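Local coordinates for putative cytochrome P450 154A1 (Streptomyces coelicolor, PDB 1ODO), which is a haem protein of the cytochrome P450 family, modelled with 4-phenyl-1H-imidazole in a pocket beside its haem, at residues V73-W81 and V174-A184; S56-W66 and L292-I301. All blocks are in the same frame, centred on the assembly; numbering follows the deposited sequence.

Interaction 1: residues V73-W81 and V174-A184; sequences VGTWPLALW and VFDTTLDQAEA. With PIM (4-phenyl-1H-imidazole), chain C.
W81 turns the edge of its indole toward the face of F175. The two rings stand almost square to each other, planes at 88° and centroids 5.2 Å apart. CZ2 and CH2 of W81 do the touching, and CH2 lies 3.6 Å from F175 CE2. The same indole uses its N-H on the backbone: NE1 donates to V174 O at 3.3 Å; the oxygen lies near the indole plane, while NE1 is tilted out of the carbonyl plane. Water 2 gives V174 O a second, shorter bond of 2.6 Å and has only a weak bond to NE1. Pyrrole edge and benzene edge are therefore both engaged, which should limit rotation of the ring. CG of W81 lies beside the backbone N (chi1 -74°), and the ring swings across to V174 and F175. One face of it lies against the phenyl ring of 4-phenyl-1H-imidazole, with CZ3 3.6 Å from C10 of the ligand. F175 also reaches that phenyl ring, so both aromatics line the ligand pocket of this P450 fold, where helix 161-175 meets helix 80-83. L80 CD2 touches V174 CG2, one side chain running across the other. L78 CD2 meets T177 CG2. Farther out, the P77 ring packs on the first turn of helix 181-204, its CG 3.6 Å from Q181 N. A184 CB sits against P77 O. The Q181 chain bends at chi2 (-76°) and lays its CG 3.2 Å from T75 O. Its NE2 bonds to Q185 and to water 1, which donates to V73 O and W76 O.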
# COMPACT_ATOMS: atom_id res chain seq x y z
N VAL A 73 -7.64 -7.56 20.33
CA VAL A 73 -8.01 -6.17 20.07
C VAL A 73 -7.58 -5.13 21.11
O VAL A 73 -7.37 -3.97 20.77
CB VAL A 73 -9.53 -6.05 19.84
CG1 VAL A 73 -10.29 -6.24 21.15
CG2 VAL A 73 -9.84 -4.70 19.21
N GLY A 74 -7.45 -5.54 22.37
CA GLY A 74 -7.05 -4.59 23.39
C GLY A 74 -5.56 -4.51 23.68
O GLY A 74 -5.10 -3.57 24.33
N THR A 75 -4.78 -5.47 23.19
CA THR A 75 -3.34 -5.46 23.43
C THR A 75 -2.44 -5.36 22.20
O THR A 75 -1.31 -4.90 22.31
CB THR A 75 -2.91 -6.73 24.19
OG1 THR A 75 -3.22 -7.89 23.41
CG2 THR A 75 -3.63 -6.81 25.54
N TRP A 76 -2.94 -5.76 21.04
CA TRP A 76 -2.14 -5.70 19.82
C TRP A 76 -2.04 -4.30 19.21
O TRP A 76 -3.06 -3.66 18.95
CB TRP A 76 -2.73 -6.66 18.78
CG TRP A 76 -1.79 -7.03 17.67
CD1 TRP A 76 -0.45 -7.26 17.76
CD2 TRP A 76 -2.17 -7.35 16.32
NE1 TRP A 76 0.04 -7.72 16.55
CE2 TRP A 76 -1.00 -7.79 15.66
CE3 TRP A 76 -3.38 -7.33 15.62
CZ2 TRP A 76 -1.00 -8.20 14.32
CZ3 TRP A 76 -3.38 -7.73 14.28
CH2 TRP A 76 -2.20 -8.16 13.65
N PRO A 77 -0.81 -3.82 19.00
CA PRO A 77 -0.60 -2.49 18.42
C PRO A 77 -1.16 -2.35 17.01
O PRO A 77 -1.41 -1.24 16.55
CB PRO A 77 0.93 -2.34 18.45
CG PRO A 77 1.32 -3.15 19.65
CD PRO A 77 0.46 -4.39 19.49
N LEU A 78 -1.36 -3.48 16.32
CA LEU A 78 -1.89 -3.45 14.96
C LEU A 78 -3.39 -3.73 14.89
O LEU A 78 -3.92 -4.03 13.82
CB LEU A 78 -1.16 -4.47 14.08
CG LEU A 78 0.36 -4.32 13.95
CD1 LEU A 78 0.88 -5.30 12.91
CD2 LEU A 78 0.71 -2.90 13.56
N ALA A 79 -4.07 -3.63 16.03
CA ALA A 79 -5.50 -3.88 16.11
C ALA A 79 -6.36 -3.19 15.05
O ALA A 79 -7.30 -3.78 14.53
CB ALA A 79 -6.01 -3.51 17.51
N LEU A 80 -6.03 -1.94 14.73
CA LEU A 80 -6.80 -1.20 13.73
C LEU A 80 -6.90 -1.90 12.38
O LEU A 80 -7.89 -1.78 11.67
CB LEU A 80 -6.22 0.20 13.53
CG LEU A 80 -7.01 1.12 12.60
CD1 LEU A 80 -8.39 1.40 13.21
CD2 LEU A 80 -6.26 2.42 12.38
N TRP A 81 -5.86 -2.65 12.02
CA TRP A 81 -5.85 -3.36 10.75
C TRP A 81 -6.91 -4.45 10.65
O TRP A 81 -7.32 -4.83 9.55
CB TRP A 81 -4.48 -3.98 10.48
CG TRP A 81 -3.43 -2.99 10.09
CD1 TRP A 81 -2.74 -2.15 10.92
CD2 TRP A 81 -3.00 -2.68 8.76
NE1 TRP A 81 -1.90 -1.35 10.19
CE2 TRP A 81 -2.04 -1.65 8.86
CE3 TRP A 81 -3.34 -3.18 7.50
CZ2 TRP A 81 -1.41 -1.10 7.74
CZ3 TRP A 81 -2.71 -2.63 6.38
CH2 TRP A 81 -1.76 -1.60 6.51
N VAL A 174 -0.40 4.91 11.20
CA VAL A 174 -1.06 3.64 10.91
C VAL A 174 -0.07 2.59 10.42
O VAL A 174 -0.23 1.40 10.70
CB VAL A 174 -2.19 3.82 9.86
CG1 VAL A 174 -2.75 2.46 9.44
CG2 VAL A 174 -3.30 4.69 10.45
N PHE A 175 0.96 3.03 9.70
CA PHE A 175 1.97 2.11 9.19
C PHE A 175 3.22 2.01 10.07
O PHE A 175 4.13 1.24 9.77
CB PHE A 175 2.38 2.50 7.77
CG PHE A 175 1.32 2.23 6.74
CD1 PHE A 175 0.23 3.09 6.60
CD2 PHE A 175 1.38 1.10 5.93
CE1 PHE A 175 -0.77 2.83 5.66
CE2 PHE A 175 0.39 0.83 5.00
CZ PHE A 175 -0.69 1.69 4.86
N ASP A 176 3.27 2.80 11.14
CA ASP A 176 4.42 2.78 12.04
C ASP A 176 4.32 1.58 12.98
O ASP A 176 3.69 1.66 14.03
CB ASP A 176 4.45 4.07 12.87
CG ASP A 176 5.73 4.21 13.66
OD1 ASP A 176 6.40 3.18 13.90
OD2 ASP A 176 6.06 5.34 14.06
N THR A 177 4.95 0.48 12.60
CA THR A 177 4.91 -0.72 13.42
C THR A 177 5.85 -0.73 14.62
O THR A 177 6.03 -1.76 15.27
CB THR A 177 5.16 -1.98 12.56
OG1 THR A 177 6.36 -1.81 11.80
CG2 THR A 177 3.99 -2.21 11.60
N THR A 178 6.46 0.42 14.92
CA THR A 178 7.38 0.52 16.06
C THR A 178 6.63 1.09 17.27
O THR A 178 7.15 1.11 18.38
CB THR A 178 8.60 1.43 15.76
OG1 THR A 178 8.18 2.79 15.64
CG2 THR A 178 9.29 0.99 14.46
N LEU A 179 5.40 1.56 17.05
CA LEU A 179 4.60 2.13 18.14
C LEU A 179 4.06 1.04 19.06
O LEU A 179 3.70 -0.05 18.60
CB LEU A 179 3.42 2.93 17.58
CG LEU A 179 3.74 4.12 16.67
CD1 LEU A 179 2.44 4.78 16.25
CD2 LEU A 179 4.63 5.11 17.40
N ASP A 180 3.99 1.33 20.36
CA ASP A 180 3.46 0.33 21.28
C ASP A 180 1.94 0.48 21.29
O ASP A 180 1.41 1.39 20.65
CB ASP A 180 4.04 0.47 22.71
CG ASP A 180 3.73 1.81 23.36
OD1 ASP A 180 2.68 2.42 23.06
OD2 ASP A 180 4.55 2.25 24.20
N GLN A 181 1.26 -0.40 22.00
CA GLN A 181 -0.20 -0.37 22.08
C GLN A 181 -0.77 1.00 22.44
O GLN A 181 -1.70 1.47 21.80
CB GLN A 181 -0.68 -1.44 23.07
CG GLN A 181 -2.14 -1.83 22.95
CD GLN A 181 -3.08 -0.80 23.53
OE1 GLN A 181 -2.80 -0.21 24.57
NE2 GLN A 181 -4.22 -0.59 22.86
N ALA A 182 -0.21 1.64 23.46
CA ALA A 182 -0.69 2.95 23.89
C ALA A 182 -0.52 4.01 22.80
O ALA A 182 -1.44 4.79 22.54
CB ALA A 182 0.05 3.39 25.16
N GLU A 183 0.65 4.04 22.18
CA GLU A 183 0.94 5.00 21.13
C GLU A 183 0.06 4.77 19.90
O GLU A 183 -0.39 5.73 19.27
CB GLU A 183 2.41 4.92 20.73
CG GLU A 183 3.36 5.19 21.89
CD GLU A 183 4.80 4.88 21.55
OE1 GLU A 183 5.07 3.79 20.99
OE2 GLU A 183 5.67 5.72 21.85
N ALA A 184 -0.18 3.51 19.57
CA ALA A 184 -1.02 3.18 18.41
C ALA A 184 -2.45 3.61 18.69
O ALA A 184 -3.12 4.20 17.85
CB ALA A 184 -0.97 1.67 18.16
N1 PIM C . -3.23 1.11 1.66
C2 PIM C . -3.17 0.92 0.29
N3 PIM C . -4.07 0.14 -0.04
C4 PIM C . -4.77 -0.22 1.02
C5 PIM C . -4.26 0.37 2.10
C6 PIM C . -4.67 0.31 3.55
C7 PIM C . -4.40 1.45 4.38
C8 PIM C . -4.79 1.39 5.77
C9 PIM C . -5.42 0.22 6.26
C10 PIM C . -5.69 -0.90 5.42
C11 PIM C . -5.29 -0.81 4.06
O HOH W 1 -4.79 -2.42 20.61
O HOH W 2 -0.79 0.14 12.91

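Interaction 2: residues S56-W66 and L292-I301; sequences SDVSKDARAHW and LPLRYAVTDI. With HEM (protoporphyrin IX containing Fe), chain B.
R295 sets CG beside its backbone N (chi1 -81°) and then runs extended to NE, which carries the guanidinium to a haem propionate. K60 also starts with CG beside the N, but its chain bends at chi3 and lays CD over one face of that guanidinium, 3.6 Å from NH2. R295 NH1 donates to haem O1D at 2.8 Å and NH2 to O2D at 2.9 Å. This two-pronged grip should hold the guanidinium edge-on to the carboxylate and restrict its rotation. K60 NZ bonds instead to F88 O, and L292 CD1 lies beside NZ. On the other side of the strand, Y296 and W66 lie nearly parallel, planes at 18°, but slid apart. W66 CB sits over the tyrosine face, and W66 CE3 is 3.4 Å from Y296 CE2. A62 CB touches the phenol end. L294 CD2 comes over the six-membered ring of W66. V298 CG2 sits almost directly over the H65 ring, 4.0 Å from its centroid, a CH-pi contact. The backbones pair between these groups: S59 N donates to Y296 O, Y296 N to S59 O at 2.7 Å, and V298 N to D57 O. Water 4 joins H65 O to A297 O. V58 CG2 meets I301 CD1. The arrangement is an antiparallel pairing of edge strand 58-59 with strand 292-297 in the mixed sheet of the P450 fold, beside a haem propionate site.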
# COMPACT_ATOMS: atom_id res chain seq x y z
N SER A 56 -12.92 -20.15 -0.20
CA SER A 56 -14.03 -19.80 0.66
C SER A 56 -13.65 -20.10 2.11
O SER A 56 -14.29 -19.62 3.05
CB SER A 56 -15.27 -20.62 0.28
OG SER A 56 -16.36 -20.30 1.12
N ASP A 57 -12.60 -20.90 2.29
CA ASP A 57 -12.14 -21.27 3.63
C ASP A 57 -11.17 -20.31 4.30
O ASP A 57 -10.65 -20.60 5.37
CB ASP A 57 -11.52 -22.67 3.60
CG ASP A 57 -12.49 -23.72 3.10
OD1 ASP A 57 -13.66 -23.69 3.52
OD2 ASP A 57 -12.07 -24.58 2.30
N VAL A 58 -10.94 -19.16 3.67
CA VAL A 58 -10.03 -18.15 4.21
C VAL A 58 -10.83 -16.86 4.31
O VAL A 58 -11.59 -16.52 3.39
CB VAL A 58 -8.80 -17.97 3.31
CG1 VAL A 58 -7.95 -16.83 3.81
CG2 VAL A 58 -7.99 -19.27 3.29
N SER A 59 -10.67 -16.14 5.41
CA SER A 59 -11.40 -14.89 5.62
C SER A 59 -10.61 -13.74 6.24
O SER A 59 -9.60 -13.95 6.91
CB SER A 59 -12.61 -15.18 6.51
OG SER A 59 -13.19 -14.00 7.04
N LYS A 60 -11.10 -12.52 6.02
CA LYS A 60 -10.48 -11.31 6.55
C LYS A 60 -11.37 -10.78 7.67
O LYS A 60 -11.07 -9.75 8.28
CB LYS A 60 -10.34 -10.23 5.48
CG LYS A 60 -9.41 -10.56 4.32
CD LYS A 60 -8.87 -9.29 3.67
CE LYS A 60 -7.90 -8.57 4.61
NZ LYS A 60 -7.63 -7.16 4.22
N ASP A 61 -12.48 -11.48 7.94
CA ASP A 61 -13.42 -11.07 8.98
C ASP A 61 -13.03 -11.68 10.33
O ASP A 61 -13.44 -12.79 10.66
CB ASP A 61 -14.84 -11.51 8.60
CG ASP A 61 -15.90 -10.92 9.52
OD1 ASP A 61 -15.58 -10.54 10.67
OD2 ASP A 61 -17.08 -10.86 9.10
N ALA A 62 -12.23 -10.93 11.10
CA ALA A 62 -11.77 -11.38 12.41
C ALA A 62 -12.91 -11.60 13.39
O ALA A 62 -12.93 -12.57 14.14
CB ALA A 62 -10.78 -10.36 12.98
N ARG A 63 -13.86 -10.67 13.40
CA ARG A 63 -15.01 -10.75 14.28
C ARG A 63 -15.72 -12.09 14.13
O ARG A 63 -16.10 -12.73 15.12
CB ARG A 63 -15.96 -9.60 13.97
CG ARG A 63 -17.05 -9.37 14.98
CD ARG A 63 -17.68 -7.99 14.80
NE ARG A 63 -16.74 -6.90 15.08
CZ ARG A 63 -15.86 -6.41 14.21
NH1 ARG A 63 -15.80 -6.90 12.98
NH2 ARG A 63 -15.05 -5.42 14.57
N ALA A 64 -15.89 -12.54 12.90
CA ALA A 64 -16.56 -13.81 12.65
C ALA A 64 -15.68 -15.05 12.61
O ALA A 64 -16.11 -16.13 13.04
CB ALA A 64 -17.35 -13.71 11.35
N HIS A 65 -14.45 -14.91 12.14
CA HIS A 65 -13.57 -16.07 12.05
C HIS A 65 -12.27 -16.17 12.86
O HIS A 65 -11.51 -17.12 12.68
CB HIS A 65 -13.26 -16.31 10.57
CG HIS A 65 -14.48 -16.39 9.71
ND1 HIS A 65 -15.45 -17.36 9.88
CD2 HIS A 65 -14.91 -15.62 8.68
CE1 HIS A 65 -16.41 -17.19 8.99
NE2 HIS A 65 -16.11 -16.14 8.25
N TRP A 66 -12.02 -15.22 13.75
CA TRP A 66 -10.80 -15.27 14.56
C TRP A 66 -11.20 -15.30 16.04
O TRP A 66 -11.50 -14.27 16.63
CB TRP A 66 -9.90 -14.06 14.28
CG TRP A 66 -8.53 -14.16 14.90
CD1 TRP A 66 -7.90 -15.30 15.32
CD2 TRP A 66 -7.59 -13.09 15.10
NE1 TRP A 66 -6.62 -15.01 15.75
CE2 TRP A 66 -6.41 -13.67 15.62
CE3 TRP A 66 -7.63 -11.71 14.87
CZ2 TRP A 66 -5.27 -12.90 15.92
CZ3 TRP A 66 -6.50 -10.95 15.17
CH2 TRP A 66 -5.34 -11.55 15.69
N LEU A 292 0.62 -8.39 4.60
CA LEU A 292 -0.75 -7.91 4.77
C LEU A 292 -1.53 -8.57 5.91
O LEU A 292 -1.97 -9.71 5.79
CB LEU A 292 -1.52 -8.08 3.45
CG LEU A 292 -2.81 -7.28 3.18
CD1 LEU A 292 -3.94 -7.72 4.11
CD2 LEU A 292 -2.52 -5.79 3.35
N PRO A 293 -1.70 -7.86 7.03
CA PRO A 293 -2.46 -8.42 8.15
C PRO A 293 -3.94 -8.11 7.88
O PRO A 293 -4.27 -6.99 7.50
CB PRO A 293 -1.92 -7.65 9.35
CG PRO A 293 -1.63 -6.31 8.77
CD PRO A 293 -1.02 -6.61 7.42
N LEU A 294 -4.84 -9.08 8.02
CA LEU A 294 -4.52 -10.44 8.42
C LEU A 294 -5.70 -11.29 7.94
O LEU A 294 -6.78 -10.75 7.68
CB LEU A 294 -4.41 -10.51 9.95
CG LEU A 294 -3.74 -11.72 10.61
CD1 LEU A 294 -2.29 -11.82 10.15
CD2 LEU A 294 -3.81 -11.56 12.14
N ARG A 295 -5.49 -12.59 7.79
CA ARG A 295 -6.56 -13.48 7.34
C ARG A 295 -6.67 -14.64 8.32
O ARG A 295 -5.75 -14.86 9.11
CB ARG A 295 -6.28 -13.99 5.92
CG ARG A 295 -6.66 -12.99 4.84
CD ARG A 295 -6.35 -13.53 3.45
NE ARG A 295 -6.97 -12.74 2.39
CZ ARG A 295 -6.53 -11.56 1.95
NH1 ARG A 295 -5.44 -11.01 2.48
NH2 ARG A 295 -7.17 -10.94 0.98
N TYR A 296 -7.78 -15.36 8.28
CA TYR A 296 -7.98 -16.49 9.18
C TYR A 296 -8.57 -17.70 8.48
O TYR A 296 -9.32 -17.57 7.52
CB TYR A 296 -8.90 -16.06 10.33
CG TYR A 296 -8.67 -14.61 10.71
CD1 TYR A 296 -9.44 -13.60 10.13
CD2 TYR A 296 -7.60 -14.25 11.53
CE1 TYR A 296 -9.13 -12.25 10.35
CE2 TYR A 296 -7.28 -12.92 11.75
CZ TYR A 296 -8.04 -11.93 11.16
OH TYR A 296 -7.69 -10.61 11.34
N ALA A 297 -8.22 -18.88 8.97
CA ALA A 297 -8.73 -20.11 8.38
C ALA A 297 -10.13 -20.37 8.92
O ALA A 297 -10.33 -20.47 10.14
CB ALA A 297 -7.81 -21.27 8.73
N VAL A 298 -11.10 -20.47 8.02
CA VAL A 298 -12.48 -20.72 8.42
C VAL A 298 -12.62 -22.18 8.83
O VAL A 298 -13.49 -22.54 9.63
CB VAL A 298 -13.45 -20.42 7.25
CG1 VAL A 298 -14.88 -20.68 7.68
CG2 VAL A 298 -13.26 -18.97 6.80
N THR A 299 -11.74 -23.02 8.28
CA THR A 299 -11.73 -24.45 8.57
C THR A 299 -10.28 -24.90 8.45
O THR A 299 -9.43 -24.15 7.97
CB THR A 299 -12.60 -25.23 7.56
OG1 THR A 299 -12.72 -26.59 7.99
CG2 THR A 299 -11.97 -25.20 6.18
N ASP A 300 -9.97 -26.12 8.89
CA ASP A 300 -8.60 -26.62 8.79
C ASP A 300 -8.17 -26.60 7.33
O ASP A 300 -8.96 -26.94 6.44
CB ASP A 300 -8.51 -28.06 9.31
CG ASP A 300 -8.52 -28.15 10.83
OD1 ASP A 300 -8.58 -27.11 11.52
OD2 ASP A 300 -8.48 -29.30 11.33
N ILE A 301 -6.93 -26.20 7.09
CA ILE A 301 -6.38 -26.14 5.74
C ILE A 301 -5.05 -26.89 5.69
O ILE A 301 -4.16 -26.63 6.49
CB ILE A 301 -6.15 -24.68 5.29
CG1 ILE A 301 -7.48 -23.92 5.28
CG2 ILE A 301 -5.50 -24.66 3.90
CD1 ILE A 301 -7.34 -22.44 5.00
CHA HEM B . -6.33 -3.22 -0.67
CHB HEM B . -7.44 1.26 -2.07
CHC HEM B . -2.89 1.94 -3.53
CHD HEM B . -1.79 -2.52 -2.11
C1A HEM B . -7.05 -2.08 -0.93
C2A HEM B . -8.47 -1.87 -0.64
C3A HEM B . -8.77 -0.63 -1.02
C4A HEM B . -7.57 -0.01 -1.57
CMA HEM B . -10.14 0.08 -0.93
CAA HEM B . -9.39 -2.93 -0.01
CBA HEM B . -9.93 -3.90 -1.08
CGA HEM B . -10.85 -5.01 -0.56
O1A HEM B . -10.55 -5.48 0.59
O2A HEM B . -11.78 -5.37 -1.27
C1B HEM B . -6.31 1.84 -2.58
C2B HEM B . -6.24 3.20 -3.08
C3B HEM B . -4.96 3.40 -3.50
C4B HEM B . -4.23 2.17 -3.26
CMB HEM B . -7.43 4.18 -3.11
CAB HEM B . -4.32 4.66 -4.12
CBB HEM B . -4.89 5.04 -5.49
C1C HEM B . -2.19 0.76 -3.27
C2C HEM B . -0.76 0.57 -3.57
C3C HEM B . -0.45 -0.68 -3.17
C4C HEM B . -1.66 -1.26 -2.63
CMC HEM B . 0.14 1.67 -4.23
CAC HEM B . 0.89 -1.46 -3.21
CBC HEM B . 1.68 -1.42 -4.52
C1D HEM B . -2.91 -3.11 -1.59
C2D HEM B . -2.98 -4.44 -1.03
C3D HEM B . -4.26 -4.63 -0.62
C4D HEM B . -4.99 -3.43 -0.93
CMD HEM B . -1.79 -5.41 -0.93
CAD HEM B . -4.80 -5.89 0.08
CBD HEM B . -4.94 -7.17 -0.75
CGD HEM B . -5.42 -8.25 0.19
O1D HEM B . -4.64 -9.16 0.51
O2D HEM B . -6.58 -8.13 0.63
NA HEM B . -6.54 -0.94 -1.50
NB HEM B . -5.06 1.23 -2.69
NC HEM B . -2.72 -0.37 -2.71
ND HEM B . -4.15 -2.48 -1.52
FE HEM B . -4.61 -0.66 -2.11
O HOH W 3 -8.78 -9.03 9.45
O HOH W 4 -12.32 -19.58 11.96

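In the fold
From the N terminus, the chain first passes 56-66, which lies on the edge strand 58-59 and the short helix 62-65. A few residues later it enters 73-81. Interaction 1 closes when the chain returns at 174-184, after 92 mostly helical residues. Interaction 2 closes later, at 292-301, after 225 residues. Interaction 1 is thus nested inside the loop of interaction 2. The first ties helix 80-83 and the loop before it to helices 161-175 and 181-204. The second adds strand 58-59 to the mixed sheet. Their centres are 20 Å apart, yet they touch: W81 packs on P293, and W76 on L294.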